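Local structure of quinonprotein alcohol dehydrogenase-like protein (Bacteroides thetaiotaomicron VPI-5482, 4R5O) at residues Ile340-Tyr352 with Pro363-Leu377. The protein is of unknown function but binds calcium and joins an immunoglobulin-like beta-sandwich domain to a seven-bladed beta-propeller. Numbering follows the deposited sequence.
Sequences IYLVSTDGAIYKY and PFIAAESGVSITAPL
Ile-349, Val-343, Ile-373 and Leu-377 make the apolar centre. CD1 of Ile-373 lies 3.6 Å from CD1 of Ile-349 and equally near CG1 of Val-343, the two isoleucine side chains crossing at about a right angle. The other branch of Val-343, CG2, meets CD1 of Leu-377 at 3.7 Å; Leu-377 CD1 also touches CB of Tyr-341. A chi1 of 163° carries the Phe-364 ring away from its own backbone N and out to Tyr-341 and Lys-351: it meets the Tyr-341 ring obliquely, planes at 50°, with Tyr-341 CE1 3.6 Å from Phe-364 CE2, and takes Lys-351 CD over one face. Pro-363 sets its CA over a face of the Tyr-350 ring, 3.9 Å from the centroid, a CH-pi contact. The polar edge is backbone. Ile-349 N gives a nearly straight bond to Ile-365 O (2.8 Å), while Ile-349 O accepts both Phe-364 N (2.7 Å) and Ile-365 N (3.1 Å). One residue thus faces two, a classic beta bulge that fastens the returning chain along the edge of hairpin strand 349-353. Beyond this seam, residues 363-377 lead into strand 371-379, which begins the next sheet, consistent with passage between propeller blades: Ile-349 and Ile-373 both rest on Val-388 of strand 386-392, and Phe-316 stacks on Tyr-350.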
loop_
_atom_site.group_PDB
_atom_site.type_symbol
_atom_site.label_atom_id
_atom_site.label_comp_id
_atom_site.label_asym_id
_atom_site.label_seq_id
_atom_site.Cartn_x
_atom_site.Cartn_y
_atom_site.Cartn_z
ATOM N N ILE A 340 -5.981 -14.855 16.715
ATOM C CA ILE A 340 -6.495 -14.453 15.412
ATOM C C ILE A 340 -7.668 -13.504 15.668
ATOM O O ILE A 340 -8.575 -13.823 16.441
ATOM C CB ILE A 340 -6.879 -15.604 14.449
ATOM C CG1 ILE A 340 -5.704 -16.581 14.249
ATOM C CG2 ILE A 340 -7.400 -15.029 13.107
ATOM C CD1 ILE A 340 -6.008 -17.793 13.482
ATOM N N TYR A 341 -7.615 -12.328 15.061
ATOM C CA TYR A 341 -8.715 -11.383 15.080
ATOM C C TYR A 341 -9.573 -11.620 13.834
ATOM O O TYR A 341 -9.015 -11.767 12.747
ATOM C CB TYR A 341 -8.218 -9.937 15.160
ATOM C CG TYR A 341 -7.487 -9.600 16.433
ATOM C CD1 TYR A 341 -8.178 -9.202 17.574
ATOM C CD2 TYR A 341 -6.098 -9.614 16.486
ATOM C CE1 TYR A 341 -7.506 -8.880 18.753
ATOM C CE2 TYR A 341 -5.416 -9.274 17.655
ATOM C CZ TYR A 341 -6.127 -8.919 18.789
ATOM O OH TYR A 341 -5.473 -8.556 19.935
ATOM N N LEU A 342 -10.902 -11.697 13.981
ATOM C CA LEU A 342 -11.797 -11.894 12.842
ATOM C C LEU A 342 -13.068 -11.067 13.067
ATOM O O LEU A 342 -13.394 -10.742 14.206
ATOM C CB LEU A 342 -12.121 -13.385 12.549
ATOM C CG LEU A 342 -12.834 -14.303 13.557
ATOM C CD1 LEU A 342 -13.147 -15.620 12.905
ATOM C CD2 LEU A 342 -11.995 -14.598 14.794
ATOM N N VAL A 343 -13.718 -10.644 11.960
ATOM C CA VAL A 343 -14.885 -9.748 11.933
ATOM C C VAL A 343 -16.177 -10.494 11.622
ATOM O O VAL A 343 -16.256 -11.208 10.624
ATOM C CB VAL A 343 -14.701 -8.630 10.881
ATOM C CG1 VAL A 343 -15.768 -7.547 11.047
ATOM C CG2 VAL A 343 -13.313 -8.017 10.953
ATOM N N SER A 344 -17.203 -10.267 12.442
ATOM C CA SER A 344 -18.526 -10.822 12.225
ATOM C C SER A 344 -19.279 -9.916 11.260
ATOM O O SER A 344 -18.907 -8.746 11.071
ATOM C CB SER A 344 -19.278 -11.015 13.536
ATOM O OG SER A 344 -19.495 -9.780 14.196
ATOM N N THR A 345 -20.350 -10.462 10.656
ATOM C CA THR A 345 -21.184 -9.783 9.659
ATOM C C THR A 345 -21.869 -8.477 10.237
ATOM O O THR A 345 -22.293 -7.647 9.427
ATOM C CB THR A 345 -22.242 -10.762 9.108
ATOM O OG1 THR A 345 -22.731 -10.287 7.858
ATOM C CG2 THR A 345 -23.369 -11.085 10.093
ATOM N N ASP A 346 -21.929 -8.286 11.596
ATOM C CA ASP A 346 -22.510 -7.116 12.284
ATOM C C ASP A 346 -21.458 -5.991 12.528
ATOM O O ASP A 346 -21.825 -4.860 12.873
ATOM C CB ASP A 346 -23.171 -7.502 13.631
ATOM C CG ASP A 346 -22.558 -8.647 14.439
ATOM O OD1 ASP A 346 -22.402 -9.771 13.871
ATOM O OD2 ASP A 346 -22.428 -8.494 15.681
ATOM N N GLY A 347 -20.186 -6.292 12.301
ATOM C CA GLY A 347 -19.121 -5.313 12.490
ATOM C C GLY A 347 -18.428 -5.425 13.832
ATOM O O GLY A 347 -17.794 -4.471 14.282
ATOM N N ALA A 348 -18.563 -6.593 14.488
ATOM C CA ALA A 348 -17.908 -6.924 15.758
ATOM C C ALA A 348 -16.591 -7.651 15.474
ATOM O O ALA A 348 -16.445 -8.281 14.424
ATOM C CB ALA A 348 -18.820 -7.773 16.648
ATOM N N ILE A 349 -15.629 -7.540 16.387
ATOM C CA ILE A 349 -14.342 -8.189 16.243
ATOM C C ILE A 349 -14.262 -9.201 17.338
ATOM O O ILE A 349 -14.618 -8.924 18.484
ATOM C CB ILE A 349 -13.173 -7.156 16.243
ATOM C CG1 ILE A 349 -13.249 -6.306 14.949
ATOM C CG2 ILE A 349 -11.778 -7.817 16.356
ATOM C CD1 ILE A 349 -12.672 -5.010 15.055
ATOM N N TYR A 350 -13.875 -10.407 16.948
ATOM C CA TYR A 350 -13.634 -11.535 17.814
ATOM C C TYR A 350 -12.144 -11.791 17.884
ATOM O O TYR A 350 -11.454 -11.687 16.870
ATOM C CB TYR A 350 -14.399 -12.760 17.313
ATOM C CG TYR A 350 -15.892 -12.672 17.534
ATOM C CD1 TYR A 350 -16.711 -11.990 16.637
ATOM C CD2 TYR A 350 -16.490 -13.282 18.631
ATOM C CE1 TYR A 350 -18.084 -11.889 16.846
ATOM C CE2 TYR A 350 -17.867 -13.200 18.842
ATOM C CZ TYR A 350 -18.661 -12.503 17.944
ATOM O OH TYR A 350 -20.027 -12.426 18.119
ATOM N N LYS A 351 -11.641 -12.046 19.094
ATOM C CA LYS A 351 -10.240 -12.400 19.345
ATOM C C LYS A 351 -10.200 -13.887 19.624
ATOM O O LYS A 351 -10.534 -14.309 20.736
ATOM C CB LYS A 351 -9.625 -11.570 20.488
ATOM C CG LYS A 351 -8.187 -11.947 20.785
ATOM C CD LYS A 351 -7.483 -11.043 21.796
ATOM C CE LYS A 351 -7.845 -11.249 23.236
ATOM N NZ LYS A 351 -7.062 -10.330 24.101
ATOM N N TYR A 352 -9.898 -14.690 18.582
ATOM C CA TYR A 352 -9.826 -16.137 18.707
ATOM C C TYR A 352 -8.476 -16.536 19.236
ATOM O O TYR A 352 -7.446 -16.195 18.671
ATOM C CB TYR A 352 -10.119 -16.856 17.377
ATOM C CG TYR A 352 -9.943 -18.364 17.432
ATOM C CD1 TYR A 352 -10.731 -19.153 18.274
ATOM C CD2 TYR A 352 -9.038 -19.012 16.596
ATOM C CE1 TYR A 352 -10.581 -20.541 18.326
ATOM C CE2 TYR A 352 -8.889 -20.402 16.629
ATOM C CZ TYR A 352 -9.667 -21.161 17.495
ATOM O OH TYR A 352 -9.550 -22.529 17.535
ATOM N N PRO A 363 -17.726 -10.975 21.491
ATOM C CA PRO A 363 -16.737 -10.168 20.756
ATOM C C PRO A 363 -15.716 -9.525 21.664
ATOM O O PRO A 363 -15.999 -9.269 22.833
ATOM C CB PRO A 363 -17.578 -9.073 20.079
ATOM C CG PRO A 363 -18.959 -9.505 20.169
ATOM C CD PRO A 363 -19.067 -10.367 21.387
ATOM N N PHE A 364 -14.522 -9.291 21.120
ATOM C CA PHE A 364 -13.441 -8.591 21.795
ATOM C C PHE A 364 -13.738 -7.098 21.720
ATOM O O PHE A 364 -13.559 -6.373 22.705
ATOM C CB PHE A 364 -12.090 -8.969 21.163
ATOM C CG PHE A 364 -10.934 -8.045 21.462
ATOM C CD1 PHE A 364 -10.397 -7.969 22.743
ATOM C CD2 PHE A 364 -10.333 -7.314 20.447
ATOM C CE1 PHE A 364 -9.326 -7.120 23.013
ATOM C CE2 PHE A 364 -9.257 -6.464 20.720
ATOM C CZ PHE A 364 -8.760 -6.377 21.998
ATOM N N ILE A 365 -14.215 -6.662 20.528
ATOM C CA ILE A 365 -14.662 -5.311 20.221
ATOM C C ILE A 365 -16.084 -5.434 19.691
ATOM O O ILE A 365 -16.311 -6.071 18.668
ATOM C CB ILE A 365 -13.712 -4.558 19.257
ATOM C CG1 ILE A 365 -12.318 -4.418 19.889
ATOM C CG2 ILE A 365 -14.292 -3.179 18.908
ATOM C CD1 ILE A 365 -11.252 -4.054 18.925
ATOM N N ALA A 366 -17.038 -4.861 20.429
ATOM C CA ALA A 366 -18.460 -4.866 20.102
ATOM C C ALA A 366 -18.755 -4.075 18.825
ATOM O O ALA A 366 -18.036 -3.132 18.485
ATOM C CB ALA A 366 -19.252 -4.278 21.254
ATOM N N ALA A 367 -19.822 -4.466 18.131
ATOM C CA ALA A 367 -20.281 -3.776 16.937
ATOM C C ALA A 367 -20.999 -2.470 17.308
ATOM O O ALA A 367 -21.526 -2.354 18.418
ATOM C CB ALA A 367 -21.212 -4.692 16.152
ATOM N N GLU A 368 -21.005 -1.495 16.397
ATOM C CA GLU A 368 -21.730 -0.241 16.540
ATOM C C GLU A 368 -22.795 -0.213 15.462
ATOM O O GLU A 368 -22.478 -0.511 14.304
ATOM C CB GLU A 368 -20.806 0.991 16.493
ATOM C CG GLU A 368 -20.365 1.540 17.852
ATOM C CD GLU A 368 -19.430 0.699 18.707
ATOM O OE1 GLU A 368 -18.452 0.133 18.163
ATOM O OE2 GLU A 368 -19.610 0.711 19.948
ATOM N N SER A 369 -24.071 0.080 15.839
ATOM C CA SER A 369 -25.182 0.071 14.876
ATOM C C SER A 369 -24.970 1.155 13.777
ATOM O O SER A 369 -24.504 2.281 14.058
ATOM C CB SER A 369 -26.531 0.251 15.565
ATOM O OG SER A 369 -26.619 1.447 16.316
ATOM N N GLY A 370 -25.225 0.740 12.525
ATOM C CA GLY A 370 -25.068 1.578 11.338
ATOM C C GLY A 370 -23.626 1.868 10.938
ATOM O O GLY A 370 -23.360 2.749 10.105
ATOM N N VAL A 371 -22.686 1.103 11.534
ATOM C CA VAL A 371 -21.241 1.161 11.307
ATOM C C VAL A 371 -20.775 -0.248 10.954
ATOM O O VAL A 371 -21.071 -1.216 11.685
ATOM C CB VAL A 371 -20.468 1.745 12.522
ATOM C CG1 VAL A 371 -19.014 1.978 12.170
ATOM C CG2 VAL A 371 -21.086 3.049 13.010
ATOM N N SER A 372 -20.078 -0.376 9.819
ATOM C CA SER A 372 -19.581 -1.674 9.392
ATOM C C SER A 372 -18.080 -1.590 9.109
ATOM O O SER A 372 -17.564 -0.499 8.860
ATOM C CB SER A 372 -20.348 -2.171 8.166
ATOM O OG SER A 372 -20.271 -1.252 7.090
ATOM N N ILE A 373 -17.383 -2.749 9.206
ATOM C CA ILE A 373 -15.947 -2.891 8.952
ATOM C C ILE A 373 -15.835 -3.224 7.474
ATOM O O ILE A 373 -16.403 -4.216 7.020
ATOM C CB ILE A 373 -15.305 -3.920 9.921
ATOM C CG1 ILE A 373 -15.465 -3.388 11.380
ATOM C CG2 ILE A 373 -13.818 -4.180 9.558
ATOM C CD1 ILE A 373 -15.118 -4.291 12.451
ATOM N N THR A 374 -15.182 -2.341 6.715
ATOM C CA THR A 374 -15.170 -2.378 5.251
ATOM C C THR A 374 -13.781 -2.616 4.620
ATOM O O THR A 374 -13.607 -2.371 3.425
ATOM C CB THR A 374 -15.707 -1.036 4.739
ATOM O OG1 THR A 374 -14.933 0.029 5.317
ATOM C CG2 THR A 374 -17.207 -0.843 5.069
ATOM N N ALA A 375 -12.825 -3.148 5.383
ATOM C CA ALA A 375 -11.491 -3.463 4.881
ATOM C C ALA A 375 -10.882 -4.553 5.712
ATOM O O ALA A 375 -11.366 -4.757 6.833
ATOM C CB ALA A 375 -10.605 -2.235 4.890
ATOM N N PRO A 376 -9.838 -5.292 5.226
ATOM C CA PRO A 376 -9.229 -6.325 6.080
ATOM C C PRO A 376 -8.601 -5.744 7.343
ATOM O O PRO A 376 -8.141 -4.602 7.330
ATOM C CB PRO A 376 -8.156 -6.938 5.182
ATOM C CG PRO A 376 -7.878 -5.954 4.182
ATOM C CD PRO A 376 -9.147 -5.218 3.925
ATOM N N LEU A 377 -8.603 -6.522 8.436
ATOM C CA LEU A 377 -7.942 -6.110 9.673
ATOM C C LEU A 377 -6.443 -6.084 9.494
ATOM O O LEU A 377 -5.901 -6.883 8.720
ATOM C CB LEU A 377 -8.294 -7.059 10.825
ATOM C CG LEU A 377 -9.749 -7.179 11.288
ATOM C CD1 LEU A 377 -9.899 -8.330 12.270
ATOM C CD2 LEU A 377 -10.250 -5.865 11.888
#